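Local coordinates for viral structural protein 4 (PDB 6TZ0), which binds GTP and partners the viral RNA-dependent RNA polymerase, probably acting as an NTPase that assists transcription inside the capsid, at residues P324-E337 with T543-W557. Numbering follows the deposited sequence.
Sequences PSGGALAVLSKFLE and TTVYPFEMLESIRRW
Ser553 fits as a knob into a hole on helix 326-337 formed by Leu329, Leu332, Ser333 and Leu336. Around it the packing is close: Ser553 CB lies 3.8 Å from Leu332 CB, while Leu336 CD1 drops beside the Ser553 hydroxyl. Leu332 reaches on with CD1 to meet both Val545 CG1 and Met550 CG, the latter from about a right angle. One turn further, Leu336 lays its CB over the centre of the Trp557 six-membered ring, 4.0 Å from the centroid, a CH-pi contact; the indole is swung there by a chi1 of -172°, with CG anti to the backbone N.

At the other end, Glu549 extends its carboxylate to the start of helix 326-337. Glu549 OE2 takes a weak bond from Ser325 N at 3.3 Å, and Glu549 OE1 accepts Tyr546 N at 3.1 Å from above the carboxylate plane, linking the two N-cap residues. Arg377 of the polymerase chain forms a salt bridge with OE2, which probably favours the charged form of this buried acid.

Toward solvent the buried apolar interlock gives way to charged side chains. Arg556 NE is tethered to Glu552 OE2 at 2.8 Å, and the guanidinium spreads one face over CG of the partly exposed Pro324, while NH1 passes Leu329 CD1. Exposed Glu337 brings OE1 to the indole edge of Trp557, in plane.

Helices 326-337 and 547-556 run 53° apart, and strand 543-545 is an outer strand of the parallel sheet, bonded to strand 504-507. Helix 359-374, which carries GTP-binding residues at its start, also packs on Leu336 and Met550: helices layered on a parallel sheet, consistent with a P-loop NTPase fold.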
ATOM      1  N   PRO B 324       5.702 -28.739  22.070  1.00 28.07           N
ATOM      2  CA  PRO B 324       5.576 -28.318  20.672  1.00 28.07           C
ATOM      3  C   PRO B 324       5.722 -26.815  20.497  1.00 28.07           C
ATOM      4  O   PRO B 324       5.453 -26.027  21.405  1.00 28.07           O
ATOM      5  CB  PRO B 324       4.171 -28.790  20.290  1.00 28.07           C
ATOM      6  CG  PRO B 324       3.452 -28.917  21.573  1.00 28.07           C
ATOM      7  CD  PRO B 324       4.461 -29.342  22.576  1.00 28.07           C
ATOM      8  N   SER B 325       6.165 -26.427  19.305  1.00 28.30           N
ATOM      9  CA  SER B 325       6.383 -25.029  18.975  1.00 28.30           C
ATOM     10  C   SER B 325       5.059 -24.284  18.845  1.00 28.30           C
ATOM     11  O   SER B 325       4.014 -24.862  18.549  1.00 28.30           O
ATOM     12  CB  SER B 325       7.170 -24.910  17.673  1.00 28.30           C
ATOM     13  OG  SER B 325       7.321 -23.558  17.287  1.00 28.30           O
ATOM     14  N   GLY B 326       5.117 -22.977  19.059  1.00 28.95           N
ATOM     15  CA  GLY B 326       3.926 -22.160  18.994  1.00 28.95           C
ATOM     16  C   GLY B 326       3.469 -21.876  17.582  1.00 28.95           C
ATOM     17  O   GLY B 326       2.266 -21.905  17.301  1.00 28.95           O
ATOM     18  N   GLY B 327       4.414 -21.604  16.680  1.00 27.66           N
ATOM     19  CA  GLY B 327       4.049 -21.330  15.302  1.00 27.66           C
ATOM     20  C   GLY B 327       3.563 -22.553  14.563  1.00 27.66           C
ATOM     21  O   GLY B 327       2.673 -22.454  13.711  1.00 27.66           O
ATOM     22  N   ALA B 328       4.129 -23.717  14.886  1.00 25.68           N
ATOM     23  CA  ALA B 328       3.681 -24.970  14.296  1.00 25.68           C
ATOM     24  C   ALA B 328       2.240 -25.265  14.674  1.00 25.68           C
ATOM     25  O   ALA B 328       1.400 -25.516  13.802  1.00 25.68           O
ATOM     26  CB  ALA B 328       4.597 -26.105  14.740  1.00 25.68           C
ATOM     27  N   LEU B 329       1.932 -25.205  15.974  1.00 25.68           N
ATOM     28  CA  LEU B 329       0.564 -25.403  16.440  1.00 25.68           C
ATOM     29  C   LEU B 329      -0.372 -24.328  15.920  1.00 25.68           C
ATOM     30  O   LEU B 329      -1.548 -24.606  15.685  1.00 25.68           O
ATOM     31  CB  LEU B 329       0.517 -25.422  17.964  1.00 25.68           C
ATOM     32  CG  LEU B 329       1.197 -26.583  18.678  1.00 25.68           C
ATOM     33  CD1 LEU B 329       1.155 -26.338  20.160  1.00 25.68           C
ATOM     34  CD2 LEU B 329       0.546 -27.901  18.331  1.00 25.68           C
ATOM     35  N   ALA B 330       0.138 -23.116  15.702  1.00 25.75           N
ATOM     36  CA  ALA B 330      -0.670 -22.036  15.149  1.00 25.75           C
ATOM     37  C   ALA B 330      -1.110 -22.334  13.721  1.00 25.75           C
ATOM     38  O   ALA B 330      -2.294 -22.213  13.388  1.00 25.75           O
ATOM     39  CB  ALA B 330       0.117 -20.736  15.204  1.00 25.75           C
ATOM     40  N   VAL B 331      -0.171 -22.746  12.866  1.00 25.76           N
ATOM     41  CA  VAL B 331      -0.512 -23.023  11.472  1.00 25.76           C
ATOM     42  C   VAL B 331      -1.365 -24.289  11.366  1.00 25.76           C
ATOM     43  O   VAL B 331      -2.317 -24.357  10.572  1.00 25.76           O
ATOM     44  CB  VAL B 331       0.776 -23.104  10.633  1.00 25.76           C
ATOM     45  CG1 VAL B 331       0.472 -23.451   9.197  1.00 25.76           C
ATOM     46  CG2 VAL B 331       1.512 -21.785  10.690  1.00 25.76           C
ATOM     47  N   LEU B 332      -1.091 -25.281  12.215  1.00 25.91           N
ATOM     48  CA  LEU B 332      -1.898 -26.496  12.206  1.00 25.91           C
ATOM     49  C   LEU B 332      -3.312 -26.249  12.728  1.00 25.91           C
ATOM     50  O   LEU B 332      -4.276 -26.823  12.212  1.00 25.91           O
ATOM     51  CB  LEU B 332      -1.204 -27.576  13.022  1.00 25.91           C
ATOM     52  CG  LEU B 332       0.082 -28.139  12.430  1.00 25.91           C
ATOM     53  CD1 LEU B 332       0.762 -28.992  13.459  1.00 25.91           C
ATOM     54  CD2 LEU B 332      -0.211 -28.929  11.176  1.00 25.91           C
ATOM     55  N   SER B 333      -3.470 -25.380  13.726  1.00 27.26           N
ATOM     56  CA  SER B 333      -4.809 -25.053  14.196  1.00 27.26           C
ATOM     57  C   SER B 333      -5.546 -24.156  13.213  1.00 27.26           C
ATOM     58  O   SER B 333      -6.778 -24.168  13.179  1.00 27.26           O
ATOM     59  CB  SER B 333      -4.740 -24.386  15.564  1.00 27.26           C
ATOM     60  OG  SER B 333      -4.170 -23.101  15.457  1.00 27.26           O
ATOM     61  N   LYS B 334      -4.815 -23.375  12.417  1.00 27.48           N
ATOM     62  CA  LYS B 334      -5.426 -22.656  11.303  1.00 27.48           C
ATOM     63  C   LYS B 334      -6.015 -23.632  10.290  1.00 27.48           C
ATOM     64  O   LYS B 334      -7.143 -23.447   9.806  1.00 27.48           O
ATOM     65  CB  LYS B 334      -4.375 -21.755  10.658  1.00 27.48           C
ATOM     66  CG  LYS B 334      -4.877 -20.765   9.644  1.00 27.48           C
ATOM     67  CD  LYS B 334      -3.729 -19.901   9.170  1.00 27.48           C
ATOM     68  CE  LYS B 334      -4.193 -18.862   8.182  1.00 27.48           C
ATOM     69  NZ  LYS B 334      -3.049 -18.059   7.675  1.00 27.48           N
ATOM     70  N   PHE B 335      -5.283 -24.712  10.004  1.00 26.30           N
ATOM     71  CA  PHE B 335      -5.824 -25.763   9.145  1.00 26.30           C
ATOM     72  C   PHE B 335      -7.022 -26.466   9.773  1.00 26.30           C
ATOM     73  O   PHE B 335      -7.984 -26.793   9.074  1.00 26.30           O
ATOM     74  CB  PHE B 335      -4.748 -26.785   8.799  1.00 26.30           C
ATOM     75  CG  PHE B 335      -5.277 -27.987   8.072  1.00 26.30           C
ATOM     76  CD1 PHE B 335      -5.809 -27.865   6.804  1.00 26.30           C
ATOM     77  CD2 PHE B 335      -5.215 -29.244   8.647  1.00 26.30           C
ATOM     78  CE1 PHE B 335      -6.292 -28.968   6.138  1.00 26.30           C
ATOM     79  CE2 PHE B 335      -5.690 -30.348   7.980  1.00 26.30           C
ATOM     80  CZ  PHE B 335      -6.220 -30.207   6.724  1.00 26.30           C
ATOM     81  N   LEU B 336      -6.991 -26.704  11.084  1.00 28.49           N
ATOM     82  CA  LEU B 336      -8.120 -27.389  11.714  1.00 28.49           C
ATOM     83  C   LEU B 336      -9.361 -26.509  11.774  1.00 28.49           C
ATOM     84  O   LEU B 336     -10.487 -27.017  11.683  1.00 28.49           O
ATOM     85  CB  LEU B 336      -7.746 -27.867  13.109  1.00 28.49           C
ATOM     86  CG  LEU B 336      -6.685 -28.960  13.136  1.00 28.49           C
ATOM     87  CD1 LEU B 336      -6.409 -29.382  14.556  1.00 28.49           C
ATOM     88  CD2 LEU B 336      -7.115 -30.131  12.285  1.00 28.49           C
ATOM     89  N   GLU B 337      -9.172 -25.196  11.920  1.00 31.20           N
ATOM     90  CA  GLU B 337     -10.276 -24.252  11.791  1.00 31.20           C
ATOM     91  C   GLU B 337     -10.860 -24.276  10.385  1.00 31.20           C
ATOM     92  O   GLU B 337     -12.078 -24.165  10.212  1.00 31.20           O
ATOM     93  CB  GLU B 337      -9.796 -22.847  12.159  1.00 31.20           C
ATOM     94  CG  GLU B 337     -10.821 -21.741  11.970  1.00 31.20           C
ATOM     95  CD  GLU B 337     -12.032 -21.882  12.870  1.00 31.20           C
ATOM     96  OE1 GLU B 337     -11.891 -22.401  13.996  1.00 31.20           O
ATOM     97  OE2 GLU B 337     -13.139 -21.495  12.438  1.00 31.20           O
ATOM     98  N   THR B 543       6.850 -22.909   7.816  1.00 24.55           N
ATOM     99  CA  THR B 543       6.969 -23.254   9.227  1.00 24.55           C
ATOM    100  C   THR B 543       7.299 -24.732   9.380  1.00 24.55           C
ATOM    101  O   THR B 543       6.671 -25.588   8.756  1.00 24.55           O
ATOM    102  CB  THR B 543       5.681 -22.932   9.980  1.00 24.55           C
ATOM    103  OG1 THR B 543       4.667 -23.862   9.598  1.00 24.55           O
ATOM    104  CG2 THR B 543       5.203 -21.553   9.627  1.00 24.55           C
ATOM    105  N   THR B 544       8.301 -25.027  10.197  1.00 24.93           N
ATOM    106  CA  THR B 544       8.795 -26.385  10.354  1.00 24.93           C
ATOM    107  C   THR B 544       7.997 -27.101  11.432  1.00 24.93           C
ATOM    108  O   THR B 544       7.840 -26.588  12.542  1.00 24.93           O
ATOM    109  CB  THR B 544      10.281 -26.368  10.706  1.00 24.93           C
ATOM    110  OG1 THR B 544      11.003 -25.713   9.658  1.00 24.93           O
ATOM    111  CG2 THR B 544      10.806 -27.767  10.856  1.00 24.93           C
ATOM    112  N   VAL B 545       7.473 -28.277  11.092  1.00 24.59           N
ATOM    113  CA  VAL B 545       6.600 -29.046  11.967  1.00 24.59           C
ATOM    114  C   VAL B 545       7.148 -30.465  12.050  1.00 24.59           C
ATOM    115  O   VAL B 545       7.527 -31.044  11.028  1.00 24.59           O
ATOM    116  CB  VAL B 545       5.146 -29.050  11.450  1.00 24.59           C
ATOM    117  CG1 VAL B 545       4.261 -29.844  12.350  1.00 24.59           C
ATOM    118  CG2 VAL B 545       4.597 -27.653  11.347  1.00 24.59           C
ATOM    119  N   TYR B 546       7.214 -31.018  13.263  1.00 24.47           N
ATOM    120  CA  TYR B 546       7.558 -32.410  13.507  1.00 24.47           C
ATOM    121  C   TYR B 546       6.294 -33.257  13.601  1.00 24.47           C
ATOM    122  O   TYR B 546       5.200 -32.718  13.782  1.00 24.47           O
ATOM    123  CB  TYR B 546       8.383 -32.522  14.786  1.00 24.47           C
ATOM    124  CG  TYR B 546       9.760 -31.932  14.661  1.00 24.47           C
ATOM    125  CD1 TYR B 546      10.723 -32.545  13.878  1.00 24.47           C
ATOM    126  CD2 TYR B 546      10.114 -30.799  15.367  1.00 24.47           C
ATOM    127  CE1 TYR B 546      11.981 -32.017  13.763  1.00 24.47           C
ATOM    128  CE2 TYR B 546      11.376 -30.271  15.266  1.00 24.47           C
ATOM    129  CZ  TYR B 546      12.307 -30.883  14.465  1.00 24.47           C
ATOM    130  OH  TYR B 546      13.570 -30.357  14.360  1.00 24.47           O
ATOM    131  N   PRO B 547       6.398 -34.589  13.443  1.00 24.60           N
ATOM    132  CA  PRO B 547       5.192 -35.435  13.539  1.00 24.60           C
ATOM    133  C   PRO B 547       4.464 -35.410  14.876  1.00 24.60           C
ATOM    134  O   PRO B 547       3.223 -35.461  14.884  1.00 24.60           O
ATOM    135  CB  PRO B 547       5.740 -36.832  13.227  1.00 24.60           C
ATOM    136  CG  PRO B 547       6.860 -36.587  12.336  1.00 24.60           C
ATOM    137  CD  PRO B 547       7.506 -35.334  12.813  1.00 24.60           C
ATOM    138  N   PHE B 548       5.176 -35.331  16.005  1.00 24.68           N
ATOM    139  CA  PHE B 548       4.474 -35.311  17.287  1.00 24.68           C
ATOM    140  C   PHE B 548       3.722 -34.003  17.470  1.00 24.68           C
ATOM    141  O   PHE B 548       2.705 -33.967  18.165  1.00 24.68           O
ATOM    142  CB  PHE B 548       5.445 -35.558  18.451  1.00 24.68           C
ATOM    143  CG  PHE B 548       6.294 -34.371  18.822  1.00 24.68           C
ATOM    144  CD1 PHE B 548       7.430 -34.061  18.103  1.00 24.68           C
ATOM    145  CD2 PHE B 548       5.985 -33.602  19.934  1.00 24.68           C
ATOM    146  CE1 PHE B 548       8.203 -32.979  18.451  1.00 24.68           C
ATOM    147  CE2 PHE B 548       6.759 -32.519  20.285  1.00 24.68           C
ATOM    148  CZ  PHE B 548       7.868 -32.212  19.549  1.00 24.68           C
ATOM    149  N   GLU B 549       4.178 -32.940  16.807  1.00 25.81           N
ATOM    150  CA  GLU B 549       3.450 -31.677  16.811  1.00 25.81           C
ATOM    151  C   GLU B 549       2.151 -31.781  16.018  1.00 25.81           C
ATOM    152  O   GLU B 549       1.121 -31.238  16.433  1.00 25.81           O
ATOM    153  CB  GLU B 549       4.349 -30.578  16.259  1.00 25.81           C
ATOM    154  CG  GLU B 549       5.540 -30.306  17.149  1.00 25.81           C
ATOM    155  CD  GLU B 549       6.491 -29.277  16.582  1.00 25.81           C
ATOM    156  OE1 GLU B 549       6.365 -28.923  15.396  1.00 25.81           O
ATOM    157  OE2 GLU B 549       7.359 -28.798  17.337  1.00 25.81           O
ATOM    158  N   MET B 550       2.174 -32.489  14.887  1.00 26.40           N
ATOM    159  CA  MET B 550       0.950 -32.714  14.125  1.00 26.40           C
ATOM    160  C   MET B 550      -0.018 -33.641  14.839  1.00 26.40           C
ATOM    161  O   MET B 550      -1.226 -33.554  14.608  1.00 26.40           O
ATOM    162  CB  MET B 550       1.266 -33.260  12.735  1.00 26.40           C
ATOM    163  CG  MET B 550       1.524 -32.178  11.722  1.00 26.40           C
ATOM    164  SD  MET B 550       1.932 -32.718  10.061  1.00 26.40           S
ATOM    165  CE  MET B 550       3.669 -33.011  10.312  1.00 26.40           C
ATOM    166  N   LEU B 551       0.471 -34.536  15.693  1.00 26.79           N
ATOM    167  CA  LEU B 551      -0.476 -35.319  16.479  1.00 26.79           C
ATOM    168  C   LEU B 551      -1.026 -34.517  17.657  1.00 26.79           C
ATOM    169  O   LEU B 551      -2.215 -34.632  18.000  1.00 26.79           O
ATOM    170  CB  LEU B 551       0.181 -36.608  16.961  1.00 26.79           C
ATOM    171  CG  LEU B 551       0.572 -37.560  15.836  1.00 26.79           C
ATOM    172  CD1 LEU B 551       1.274 -38.789  16.374  1.00 26.79           C
ATOM    173  CD2 LEU B 551      -0.648 -37.945  15.019  1.00 26.79           C
ATOM    174  N   GLU B 552      -0.178 -33.691  18.273  1.00 29.83           N
ATOM    175  CA  GLU B 552      -0.600 -32.862  19.393  1.00 29.83           C
ATOM    176  C   GLU B 552      -1.605 -31.810  18.953  1.00 29.83           C
ATOM    177  O   GLU B 552      -2.465 -31.408  19.744  1.00 29.83           O
ATOM    178  CB  GLU B 552       0.632 -32.213  20.024  1.00 29.83           C
ATOM    179  CG  GLU B 552       0.388 -31.460  21.316  1.00 29.83           C
ATOM    180  CD  GLU B 552       0.005 -32.375  22.463  1.00 29.83           C
ATOM    181  OE1 GLU B 552       0.410 -33.556  22.446  1.00 29.83           O
ATOM    182  OE2 GLU B 552      -0.704 -31.915  23.383  1.00 29.83           O
ATOM    183  N   SER B 553      -1.522 -31.381  17.692  1.00 28.53           N
ATOM    184  CA  SER B 553      -2.507 -30.462  17.134  1.00 28.53           C
ATOM    185  C   SER B 553      -3.903 -31.072  17.108  1.00 28.53           C
ATOM    186  O   SER B 553      -4.885 -30.391  17.418  1.00 28.53           O
ATOM    187  CB  SER B 553      -2.087 -30.055  15.727  1.00 28.53           C
ATOM    188  OG  SER B 553      -3.075 -29.248  15.127  1.00 28.53           O
ATOM    189  N   ILE B 554      -4.014 -32.349  16.734  1.00 29.42           N
ATOM    190  CA  ILE B 554      -5.317 -33.007  16.733  1.00 29.42           C
ATOM    191  C   ILE B 554      -5.794 -33.243  18.160  1.00 29.42           C
ATOM    192  O   ILE B 554      -6.979 -33.066  18.466  1.00 29.42           O
ATOM    193  CB  ILE B 554      -5.258 -34.316  15.923  1.00 29.42           C
ATOM    194  CG1 ILE B 554      -4.982 -34.035  14.453  1.00 29.42           C
ATOM    195  CG2 ILE B 554      -6.545 -35.116  16.032  1.00 29.42           C
ATOM    196  CD1 ILE B 554      -4.747 -35.293  13.677  1.00 29.42           C
ATOM    197  N   ARG B 555      -4.878 -33.602  19.065  1.00 30.51           N
ATOM    198  CA  ARG B 555      -5.301 -33.860  20.442  1.00 30.51           C
ATOM    199  C   ARG B 555      -5.721 -32.596  21.186  1.00 30.51           C
ATOM    200  O   ARG B 555      -6.544 -32.673  22.101  1.00 30.51           O
ATOM    201  CB  ARG B 555      -4.208 -34.578  21.223  1.00 30.51           C
ATOM    202  CG  ARG B 555      -4.024 -36.015  20.819  1.00 30.51           C
ATOM    203  CD  ARG B 555      -2.981 -36.698  21.678  1.00 30.51           C
ATOM    204  NE  ARG B 555      -3.415 -36.835  23.067  1.00 30.51           N
ATOM    205  CZ  ARG B 555      -2.879 -36.178  24.091  1.00 30.51           C
ATOM    206  NH1 ARG B 555      -1.882 -35.327  23.889  1.00 30.51           N
ATOM    207  NH2 ARG B 555      -3.337 -36.370  25.319  1.00 30.51           N
ATOM    208  N   ARG B 556      -5.189 -31.432  20.823  1.00 30.46           N
ATOM    209  CA  ARG B 556      -5.534 -30.228  21.569  1.00 30.46           C
ATOM    210  C   ARG B 556      -6.761 -29.503  21.039  1.00 30.46           C
ATOM    211  O   ARG B 556      -7.298 -28.639  21.737  1.00 30.46           O
ATOM    212  CB  ARG B 556      -4.359 -29.251  21.592  1.00 30.46           C
ATOM    213  CG  ARG B 556      -3.215 -29.717  22.449  1.00 30.46           C
ATOM    214  CD  ARG B 556      -2.158 -28.654  22.572  1.00 30.46           C
ATOM    215  NE  ARG B 556      -1.043 -29.119  23.385  1.00 30.46           N
ATOM    216  CZ  ARG B 556       0.011 -28.379  23.697  1.00 30.46           C
ATOM    217  NH1 ARG B 556       0.086 -27.127  23.280  1.00 30.46           N
ATOM    218  NH2 ARG B 556       0.979 -28.889  24.441  1.00 30.46           N
ATOM    219  N   TRP B 557      -7.210 -29.819  19.831  1.00 31.76           N
ATOM    220  CA  TRP B 557      -8.365 -29.151  19.251  1.00 31.76           C
ATOM    221  C   TRP B 557      -9.632 -29.678  19.904  1.00 31.76           C
ATOM    222  O   TRP B 557      -9.852 -30.891  19.948  1.00 31.76           O
ATOM    223  CB  TRP B 557      -8.398 -29.382  17.742  1.00 31.76           C
ATOM    224  CG  TRP B 557      -9.426 -28.593  17.002  1.00 31.76           C
ATOM    225  CD1 TRP B 557     -10.625 -29.042  16.550  1.00 31.76           C
ATOM    226  CD2 TRP B 557      -9.334 -27.223  16.601  1.00 31.76           C
ATOM    227  NE1 TRP B 557     -11.292 -28.037  15.903  1.00 31.76           N
ATOM    228  CE2 TRP B 557     -10.522 -26.908  15.924  1.00 31.76           C
ATOM    229  CE3 TRP B 557      -8.367 -26.228  16.761  1.00 31.76           C
ATOM    230  CZ2 TRP B 557     -10.770 -25.643  15.404  1.00 31.76           C
ATOM    231  CZ3 TRP B 557      -8.614 -24.975  16.240  1.00 31.76           C
ATOM    232  CH2 TRP B 557      -9.805 -24.693  15.569  1.00 31.76           C
TER